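Local coordinates for protein natural killer cell receptor Ly49C (Mus musculus, PDB 3C8J) that serves as a disulfide-linked homodimeric receptor on natural killer cells, recognising class I MHC molecules through a C-type lectin-like domain, at residues 90-95 against 114-119; 122-127 against 157-162; 173-178 against 182-187. The protein carries 4 engineered substitutions. One frame throughout, in Å; residues are numbered along the deposited sequence.

A small lectin-like domain shows how contact chemistry follows position in the fold. Interaction 1, near the centre of the chain and partly buried, ties strand 90-96 to the loop before helix 121-130 by one lysine-to-carbonyl bond and a leucine methyl at a tyrosine edge. Interaction 2 lies farther from the centre, yet its leucines are buried, with a lysine at the margin. Interaction 3, also partly buried, is a true strand pair, knit by backbone bonds and a disulfide and burying more area than the other two together. Helix 121-130 links the first two, since Leu116 packs on Leu127, while Leu176 of strand 173-176 packs on Ile118 and Leu124, bringing all three together.

Interaction 1: residues 90-95 against 114-119; sequences KCYYFI and PILKIE
The ring of Tyr92 is met at its edge, in its own plane, by a methyl of Leu116: CD1 lies 3.4 Å from Tyr92 CE2 and touches CD2 of the ring only slightly less closely. CG of Leu116 stands anti to the backbone nitrogen (chi1 -176°), which carries the isobutyl group out from the loop to the tyrosine. Beyond this apolar touch, Lys90 reaches over as an extended chain. Its NZ donates to Lys117 O at 2.7 Å, meeting the carbonyl almost end-on with a C=O...N angle of 169°, so a loop carbonyl is satisfied by a charged group. The same ammonium forms a salt bridge with Glu123 and makes a weak bond to a water, which in turn donates to Glu119 OE2 at 2.9 Å. Glu123 is also a probable hydrogen-bond partner of the Tyr92 hydroxyl, in which case one carboxylate in helix 121-130 unites the polar ends of both strand residues. These contacts join loop 114-119 to strand 90-96, which runs between strands 82-88 and 190-197, while Leu116 packs on Leu127 of helix 121-130 and on Ile193 of strand 190-197.

Interaction 2: residues 122-127 against 157-162; sequences DELKFL and SKLDMK
Helix 122-127 and the turn that opens the short helix near 160-162 come closest at Leu124 and Leu159, whose CA atoms lie 8.7 Å apart, a spacing bridged by side chains without any hydrogen bond across. A type I turn from Ser157 to Asp160 carries a capping box in this C-type lectin-like domain: Asp160 OD2 accepts from Ser157 N, and Ser157 OG from Leu159 N. Leu124 carries the contact from the longer helix. Its CG is anti to the backbone nitrogen (chi1 168°), which sends the branched end outward toward segment 157-162, where CD2 serves both partners. One is Leu159, approached methyl to methyl at a loose 4.5 Å between the two CD2 atoms. The other is Lys162, whose extended chain crosses the leucine at about a right angle and brings NZ to 3.7 Å from Leu124 CD2. This is a van der Waals contact of a charged nitrogen with a methyl at the rim, with no bond formed; the ammonium has a long, weak ion pair with Glu121. Leu159 also packs on Ile118, and Leu124 on Leu176 of strand 173-176. Lys162 brings the contact into a region implicated in MHC class I binding. In the box itself, the Leu159 N to Ser157 OG bond spans 3.1 Å, while Ser157 N meets Asp160 OD2 at 2.8 Å from above the carboxylate plane.

Interaction 3: residues 173-178 against 182-187; sequences CVFLSK and EDIDCN
A disulfide, with SG to SG 2.1 Å and a torsion of 100° about the bond, ties Cys173, in the first pair of the antiparallel hairpin ladder, to Cys186, just past its end. Cys173 pairs with Ile184 as a hydrogen-bonded pair, Cys173 N reaching Ile184 O at 2.8 Å in a nearly straight bond (173°) and Ile184 N returning one to Cys173 O. Phe175 and Glu182 form the second such pair through two longer bonds. Val174 and Asp183 make the non-hydrogen-bonded pair between them, where Asp183 CA approaches Cys173 O at 3.0 Å in a CA-H...O contact. On the face bearing Cys173, Phe175 lies alongside Glu182, its CE2 3.6 Å from Glu182 CB, and meets Ile184 CG2 at 3.8 Å; both approach the ring obliquely. CG of Phe175 sits between its backbone nitrogen and carbonyl carbon (chi1 65°), a setting that brings the end of the ring nearer the partner strand. Past the ladder, an Asx turn at Asp185, whose OD2 accepts from Asn187 N, shapes the chain around Cys186. Ser170 bonds the carboxylate of Asp183. The hairpin's connecting turn falls in a region implicated in MHC class I binding. Strand 173-176 also pairs with strand 136-143, Val174 and Asp183 pack on Trp149 of strand 148-151, and the disulfide rests against Trp101 of helix 101-110.

Interaction 1: residues 90-95 against 114-119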
loop_
_atom_site.group_PDB
_atom_site.type_symbol
_atom_site.label_atom_id
_atom_site.label_comp_id
_atom_site.label_asym_id
_atom_site.label_seq_id
_atom_site.Cartn_x
_atom_site.Cartn_y
_atom_site.Cartn_z
ATOM N N LYS A 90 -5.080 3.598 -1.350
ATOM C CA LYS A 90 -4.887 4.963 -0.839
ATOM C C LYS A 90 -3.387 5.268 -0.699
ATOM O O LYS A 90 -2.598 4.363 -0.422
ATOM C CB LYS A 90 -5.560 5.032 0.522
ATOM C CG LYS A 90 -5.920 6.398 0.938
ATOM C CD LYS A 90 -6.775 6.451 2.221
ATOM C CE LYS A 90 -6.853 7.910 2.705
ATOM N NZ LYS A 90 -7.858 8.116 3.786
ATOM N N CYS A 91 -2.969 6.522 -0.866
ATOM C CA CYS A 91 -1.572 6.854 -0.522
ATOM C C CYS A 91 -1.475 7.995 0.459
ATOM O O CYS A 91 -2.362 8.857 0.506
ATOM C CB CYS A 91 -0.685 7.140 -1.736
ATOM S SG CYS A 91 -0.718 5.867 -2.992
ATOM N N TYR A 92 -0.387 7.974 1.232
ATOM C CA TYR A 92 -0.154 8.919 2.297
ATOM C C TYR A 92 1.219 9.579 2.181
ATOM O O TYR A 92 2.159 8.997 1.627
ATOM C CB TYR A 92 -0.215 8.205 3.662
ATOM C CG TYR A 92 -1.405 7.316 3.876
ATOM C CD1 TYR A 92 -1.388 6.005 3.465
ATOM C CD2 TYR A 92 -2.565 7.802 4.508
ATOM C CE1 TYR A 92 -2.497 5.171 3.667
ATOM C CE2 TYR A 92 -3.681 6.979 4.724
ATOM C CZ TYR A 92 -3.633 5.668 4.294
ATOM O OH TYR A 92 -4.718 4.855 4.479
ATOM N N TYR A 93 1.315 10.777 2.746
ATOM C CA TYR A 93 2.560 11.477 3.001
ATOM C C TYR A 93 2.730 11.551 4.506
ATOM O O TYR A 93 1.831 12.028 5.226
ATOM C CB TYR A 93 2.502 12.927 2.490
ATOM C CG TYR A 93 2.926 13.145 1.066
ATOM C CD1 TYR A 93 1.990 13.463 0.098
ATOM C CD2 TYR A 93 4.258 13.060 0.686
ATOM C CE1 TYR A 93 2.357 13.672 -1.205
ATOM C CE2 TYR A 93 4.636 13.262 -0.643
ATOM C CZ TYR A 93 3.671 13.567 -1.573
ATOM O OH TYR A 93 3.992 13.784 -2.886
ATOM N N PHE A 94 3.871 11.111 5.005
ATOM C CA PHE A 94 4.132 11.323 6.415
ATOM C C PHE A 94 5.171 12.413 6.453
ATOM O O PHE A 94 6.305 12.210 6.020
ATOM C CB PHE A 94 4.594 10.041 7.106
ATOM C CG PHE A 94 3.632 8.889 6.952
ATOM C CD1 PHE A 94 3.636 8.123 5.817
ATOM C CD2 PHE A 94 2.720 8.576 7.951
ATOM C CE1 PHE A 94 2.747 7.062 5.665
ATOM C CE2 PHE A 94 1.829 7.504 7.810
ATOM C CZ PHE A 94 1.843 6.764 6.666
ATOM N N ILE A 95 4.755 13.592 6.906
ATOM C CA ILE A 95 5.637 14.741 6.972
ATOM C C ILE A 95 6.279 14.789 8.355
ATOM O O ILE A 95 5.607 15.006 9.373
ATOM C CB ILE A 95 4.892 16.046 6.628
ATOM C CG1 ILE A 95 4.168 15.871 5.296
ATOM C CG2 ILE A 95 5.870 17.226 6.569
ATOM C CD1 ILE A 95 3.683 17.133 4.686
ATOM N N PRO A 114 -4.537 16.263 0.720
ATOM C CA PRO A 114 -4.954 16.983 1.930
ATOM C C PRO A 114 -4.703 16.224 3.246
ATOM O O PRO A 114 -4.490 15.021 3.240
ATOM C CB PRO A 114 -6.455 17.231 1.694
ATOM C CG PRO A 114 -6.703 16.866 0.199
ATOM C CD PRO A 114 -5.689 15.795 -0.076
ATOM N N ILE A 115 -4.727 16.952 4.361
ATOM C CA ILE A 115 -4.495 16.370 5.685
ATOM C C ILE A 115 -5.416 15.169 5.906
ATOM O O ILE A 115 -6.561 15.168 5.465
ATOM C CB ILE A 115 -4.562 17.468 6.802
ATOM C CG1 ILE A 115 -4.177 16.935 8.184
ATOM C CG2 ILE A 115 -5.917 18.208 6.814
ATOM C CD1 ILE A 115 -4.200 18.024 9.287
ATOM N N LEU A 116 -4.909 14.142 6.576
ATOM C CA LEU A 116 -5.570 12.837 6.608
ATOM C C LEU A 116 -6.996 12.789 7.120
ATOM O O LEU A 116 -7.318 13.308 8.187
ATOM C CB LEU A 116 -4.732 11.822 7.370
ATOM C CG LEU A 116 -5.265 10.389 7.387
ATOM C CD1 LEU A 116 -5.242 9.752 6.015
ATOM C CD2 LEU A 116 -4.514 9.563 8.385
ATOM N N LYS A 117 -7.838 12.139 6.325
ATOM C CA LYS A 117 -9.127 11.653 6.775
ATOM C C LYS A 117 -9.046 10.135 6.941
ATOM O O LYS A 117 -8.574 9.430 6.056
ATOM C CB LYS A 117 -10.219 12.072 5.784
ATOM C CG LYS A 117 -11.461 11.197 5.778
ATOM C CD LYS A 117 -12.729 12.023 5.965
ATOM C CE LYS A 117 -13.910 11.258 5.457
ATOM N NZ LYS A 117 -15.160 11.815 5.995
ATOM N N ILE A 118 -9.478 9.638 8.095
ATOM C CA ILE A 118 -9.461 8.198 8.368
ATOM C C ILE A 118 -10.881 7.672 8.230
ATOM O O ILE A 118 -11.786 8.217 8.838
ATOM C CB ILE A 118 -8.891 7.856 9.769
ATOM C CG1 ILE A 118 -7.454 8.385 9.900
ATOM C CG2 ILE A 118 -8.884 6.362 9.967
ATOM C CD1 ILE A 118 -6.733 8.033 11.216
ATOM N N GLU A 119 -11.056 6.628 7.416
ATOM C CA GLU A 119 -12.385 6.106 7.091
ATOM C C GLU A 119 -12.923 5.127 8.117
ATOM O O GLU A 119 -14.085 5.212 8.511
ATOM C CB GLU A 119 -12.427 5.466 5.699
ATOM C CG GLU A 119 -12.096 6.410 4.558
ATOM C CD GLU A 119 -13.111 7.540 4.366
ATOM O OE1 GLU A 119 -14.132 7.610 5.115
ATOM O OE2 GLU A 119 -12.881 8.371 3.447
HETATM O O HOH W 1 -10.550 9.365 2.130
#

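Interaction 2: residues 122-127 against 157-162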
loop_
_atom_site.group_PDB
_atom_site.type_symbol
_atom_site.label_atom_id
_atom_site.label_comp_id
_atom_site.label_asym_id
_atom_site.label_seq_id
_atom_site.Cartn_x
_atom_site.Cartn_y
_atom_site.Cartn_z
ATOM N N ASP A 122 -9.969 -0.127 10.581
ATOM C CA ASP A 122 -8.949 -0.901 9.880
ATOM C C ASP A 122 -7.818 0.002 9.413
ATOM O O ASP A 122 -6.629 -0.315 9.605
ATOM C CB ASP A 122 -9.545 -1.651 8.686
ATOM C CG ASP A 122 -10.392 -2.853 9.103
ATOM O OD1 ASP A 122 -10.951 -3.520 8.192
ATOM O OD2 ASP A 122 -10.491 -3.139 10.331
ATOM N N GLU A 123 -8.197 1.122 8.801
ATOM C CA GLU A 123 -7.250 2.121 8.365
ATOM C C GLU A 123 -6.527 2.749 9.554
ATOM O O GLU A 123 -5.304 2.862 9.528
ATOM C CB GLU A 123 -7.922 3.191 7.509
ATOM C CG GLU A 123 -6.917 4.205 6.992
ATOM C CD GLU A 123 -7.513 5.288 6.138
ATOM O OE1 GLU A 123 -6.765 5.783 5.279
ATOM O OE2 GLU A 123 -8.700 5.653 6.321
ATOM N N LEU A 124 -7.262 3.146 10.591
ATOM C CA LEU A 124 -6.617 3.673 11.799
ATOM C C LEU A 124 -5.494 2.736 12.303
ATOM O O LEU A 124 -4.339 3.150 12.459
ATOM C CB LEU A 124 -7.634 3.955 12.920
ATOM C CG LEU A 124 -7.085 4.240 14.336
ATOM C CD1 LEU A 124 -6.019 5.335 14.369
ATOM C CD2 LEU A 124 -8.189 4.588 15.289
ATOM N N LYS A 125 -5.848 1.482 12.538
ATOM C CA LYS A 125 -4.901 0.486 13.020
ATOM C C LYS A 125 -3.760 0.273 12.045
ATOM O O LYS A 125 -2.610 0.152 12.473
ATOM C CB LYS A 125 -5.597 -0.835 13.326
ATOM C CG LYS A 125 -6.571 -0.707 14.489
ATOM C CD LYS A 125 -6.860 -2.029 15.163
ATOM C CE LYS A 125 -8.119 -1.925 15.992
ATOM N NZ LYS A 125 -8.680 -3.270 16.249
ATOM N N PHE A 126 -4.028 0.279 10.744
ATOM C CA PHE A 126 -2.910 0.170 9.836
ATOM C C PHE A 126 -1.922 1.316 10.068
ATOM O O PHE A 126 -0.716 1.106 10.115
ATOM C CB PHE A 126 -3.337 0.175 8.380
ATOM C CG PHE A 126 -2.227 0.576 7.458
ATOM C CD1 PHE A 126 -1.215 -0.311 7.153
ATOM C CD2 PHE A 126 -2.173 1.853 6.932
ATOM C CE1 PHE A 126 -0.165 0.056 6.328
ATOM C CE2 PHE A 126 -1.119 2.227 6.090
ATOM C CZ PHE A 126 -0.114 1.335 5.800
ATOM N N LEU A 127 -2.429 2.529 10.190
ATOM C CA LEU A 127 -1.557 3.689 10.388
ATOM C C LEU A 127 -0.728 3.578 11.660
ATOM O O LEU A 127 0.490 3.805 11.623
ATOM C CB LEU A 127 -2.367 4.960 10.393
ATOM C CG LEU A 127 -2.915 5.288 9.008
ATOM C CD1 LEU A 127 -3.983 6.337 9.114
ATOM C CD2 LEU A 127 -1.776 5.727 8.056
ATOM N N SER A 157 -17.258 9.785 9.006
ATOM C CA SER A 157 -16.289 8.713 9.040
ATOM C C SER A 157 -16.814 7.631 9.966
ATOM O O SER A 157 -17.524 7.915 10.928
ATOM C CB SER A 157 -14.952 9.239 9.544
ATOM O OG SER A 157 -14.206 8.200 10.137
ATOM N N LYS A 158 -16.460 6.385 9.691
ATOM C CA LYS A 158 -16.944 5.282 10.515
ATOM C C LYS A 158 -16.253 5.199 11.871
ATOM O O LYS A 158 -16.495 4.294 12.658
ATOM C CB LYS A 158 -16.886 3.974 9.744
ATOM C CG LYS A 158 -18.068 3.838 8.819
ATOM C CD LYS A 158 -17.684 3.200 7.508
ATOM C CE LYS A 158 -18.730 3.503 6.444
ATOM N NZ LYS A 158 -20.140 3.384 6.931
ATOM N N LEU A 159 -15.404 6.176 12.140
ATOM C CA LEU A 159 -14.773 6.317 13.424
ATOM C C LEU A 159 -15.626 7.184 14.312
ATOM O O LEU A 159 -15.506 7.124 15.531
ATOM C CB LEU A 159 -13.412 6.973 13.250
ATOM C CG LEU A 159 -12.150 6.138 13.390
ATOM C CD1 LEU A 159 -12.324 4.732 12.865
ATOM C CD2 LEU A 159 -11.024 6.854 12.693
ATOM N N ASP A 160 -16.478 7.996 13.692
ATOM C CA ASP A 160 -17.271 9.003 14.406
ATOM C C ASP A 160 -17.980 8.407 15.620
ATOM O O ASP A 160 -17.934 8.990 16.705
ATOM C CB ASP A 160 -18.270 9.713 13.469
ATOM C CG ASP A 160 -17.583 10.601 12.424
ATOM O OD1 ASP A 160 -16.439 11.052 12.647
ATOM O OD2 ASP A 160 -18.195 10.852 11.369
ATOM N N MET A 161 -18.611 7.245 15.429
ATOM C CA MET A 161 -19.279 6.520 16.510
ATOM C C MET A 161 -18.378 6.344 17.731
ATOM O O MET A 161 -18.751 6.727 18.851
ATOM C CB MET A 161 -19.785 5.158 16.026
ATOM C CG MET A 161 -21.205 5.187 15.504
ATOM S SD MET A 161 -22.252 4.092 16.480
ATOM C CE MET A 161 -23.911 4.756 16.178
ATOM N N LYS A 162 -17.199 5.772 17.494
ATOM C CA LYS A 162 -16.181 5.583 18.523
ATOM C C LYS A 162 -15.659 6.932 19.047
ATOM O O LYS A 162 -15.542 7.132 20.260
ATOM C CB LYS A 162 -15.045 4.714 17.967
ATOM C CG LYS A 162 -13.830 4.537 18.877
ATOM C CD LYS A 162 -12.599 4.100 18.062
ATOM C CE LYS A 162 -11.299 4.309 18.826
ATOM N NZ LYS A 162 -10.207 3.501 18.247
#

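Interaction 3: residues 173-178 against 182-187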
loop_
_atom_site.group_PDB
_atom_site.type_symbol
_atom_site.label_atom_id
_atom_site.label_comp_id
_atom_site.label_asym_id
_atom_site.label_seq_id
_atom_site.Cartn_x
_atom_site.Cartn_y
_atom_site.Cartn_z
ATOM N N CYS A 173 -7.468 20.091 18.393
ATOM C CA CYS A 173 -7.341 19.250 17.212
ATOM C C CYS A 173 -7.087 17.768 17.573
ATOM O O CYS A 173 -7.141 17.400 18.751
ATOM C CB CYS A 173 -6.205 19.773 16.333
ATOM S SG CYS A 173 -6.561 21.307 15.485
ATOM N N VAL A 174 -6.826 16.923 16.568
ATOM C CA VAL A 174 -6.623 15.490 16.816
ATOM C C VAL A 174 -5.334 14.945 16.194
ATOM O O VAL A 174 -5.056 15.156 15.013
ATOM C CB VAL A 174 -7.839 14.624 16.345
ATOM C CG1 VAL A 174 -7.554 13.131 16.504
ATOM C CG2 VAL A 174 -9.092 14.960 17.123
ATOM N N PHE A 175 -4.554 14.218 16.980
ATOM C CA PHE A 175 -3.372 13.558 16.438
ATOM C C PHE A 175 -3.472 12.067 16.659
ATOM O O PHE A 175 -4.262 11.623 17.483
ATOM C CB PHE A 175 -2.095 14.119 17.066
ATOM C CG PHE A 175 -1.956 13.845 18.535
ATOM C CD1 PHE A 175 -1.115 12.829 18.984
ATOM C CD2 PHE A 175 -2.643 14.596 19.469
ATOM C CE1 PHE A 175 -0.979 12.570 20.347
ATOM C CE2 PHE A 175 -2.509 14.337 20.808
ATOM C CZ PHE A 175 -1.676 13.321 21.247
ATOM N N LEU A 176 -2.705 11.283 15.902
ATOM C CA LEU A 176 -2.551 9.890 16.285
ATOM C C LEU A 176 -1.131 9.519 16.717
ATOM O O LEU A 176 -0.144 10.198 16.369
ATOM C CB LEU A 176 -3.124 8.916 15.242
ATOM C CG LEU A 176 -2.409 8.513 13.952
ATOM C CD1 LEU A 176 -1.027 7.932 14.210
ATOM C CD2 LEU A 176 -3.263 7.523 13.157
ATOM N N SER A 177 -1.064 8.454 17.510
ATOM C CA SER A 177 0.168 7.875 17.999
ATOM C C SER A 177 -0.010 6.390 17.740
ATOM O O SER A 177 -1.096 5.969 17.363
ATOM C CB SER A 177 0.360 8.165 19.503
ATOM O OG SER A 177 -0.770 7.784 20.265
ATOM N N LYS A 178 1.046 5.604 17.929
ATOM C CA LYS A 178 0.968 4.170 17.700
ATOM C C LYS A 178 -0.033 3.528 18.666
ATOM O O LYS A 178 -0.558 2.438 18.403
ATOM C CB LYS A 178 2.345 3.503 17.855
ATOM C CG LYS A 178 3.364 3.899 16.796
ATOM C CD LYS A 178 4.597 2.981 16.803
ATOM C CE LYS A 178 4.293 1.607 16.217
ATOM N NZ LYS A 178 3.971 1.692 14.771
ATOM N N GLU A 182 -6.036 11.275 20.124
ATOM C CA GLU A 182 -6.298 12.181 21.228
ATOM C C GLU A 182 -6.627 13.587 20.730
ATOM O O GLU A 182 -6.453 13.887 19.549
ATOM C CB GLU A 182 -5.070 12.252 22.125
ATOM C CG GLU A 182 -5.017 11.238 23.228
ATOM C CD GLU A 182 -4.279 11.788 24.436
ATOM O OE1 GLU A 182 -3.021 11.803 24.398
ATOM O OE2 GLU A 182 -4.957 12.194 25.414
ATOM N N ASP A 183 -7.075 14.444 21.640
ATOM C CA ASP A 183 -7.336 15.842 21.321
ATOM C C ASP A 183 -6.461 16.795 22.136
ATOM O O ASP A 183 -6.355 16.669 23.373
ATOM C CB ASP A 183 -8.828 16.190 21.491
ATOM C CG ASP A 183 -9.324 16.019 22.921
ATOM O OD1 ASP A 183 -9.041 14.985 23.560
ATOM O OD2 ASP A 183 -10.028 16.928 23.405
ATOM N N ILE A 184 -5.845 17.753 21.443
ATOM C CA ILE A 184 -4.946 18.720 22.083
ATOM C C ILE A 184 -4.866 20.048 21.308
ATOM O O ILE A 184 -5.284 20.122 20.148
ATOM C CB ILE A 184 -3.540 18.079 22.335
ATOM C CG1 ILE A 184 -2.868 18.681 23.573
ATOM C CG2 ILE A 184 -2.681 18.096 21.071
ATOM C CD1 ILE A 184 -2.006 17.706 24.378
ATOM N N ASP A 185 -4.357 21.088 21.977
ATOM C CA ASP A 185 -4.146 22.419 21.395
ATOM C C ASP A 185 -3.517 22.328 20.016
ATOM O O ASP A 185 -2.476 21.703 19.851
ATOM C CB ASP A 185 -3.271 23.284 22.333
ATOM C CG ASP A 185 -2.783 24.592 21.676
ATOM O OD1 ASP A 185 -1.735 25.120 22.109
ATOM O OD2 ASP A 185 -3.440 25.090 20.732
ATOM N N CYS A 186 -4.153 22.971 19.037
ATOM C CA CYS A 186 -3.738 22.904 17.624
ATOM C C CYS A 186 -2.359 23.516 17.321
ATOM O O CYS A 186 -1.824 23.335 16.230
ATOM C CB CYS A 186 -4.810 23.548 16.742
ATOM S SG CYS A 186 -6.440 22.783 16.945
ATOM N N ASN A 187 -1.796 24.236 18.288
ATOM C CA ASN A 187 -0.502 24.890 18.121
ATOM C C ASN A 187 0.682 24.031 18.537
ATOM O O ASN A 187 1.832 24.464 18.426
ATOM C CB ASN A 187 -0.454 26.209 18.907
ATOM C CG ASN A 187 -1.125 27.357 18.175
ATOM O OD1 ASN A 187 -1.546 27.215 17.021
ATOM N ND2 ASN A 187 -1.227 28.503 18.846
#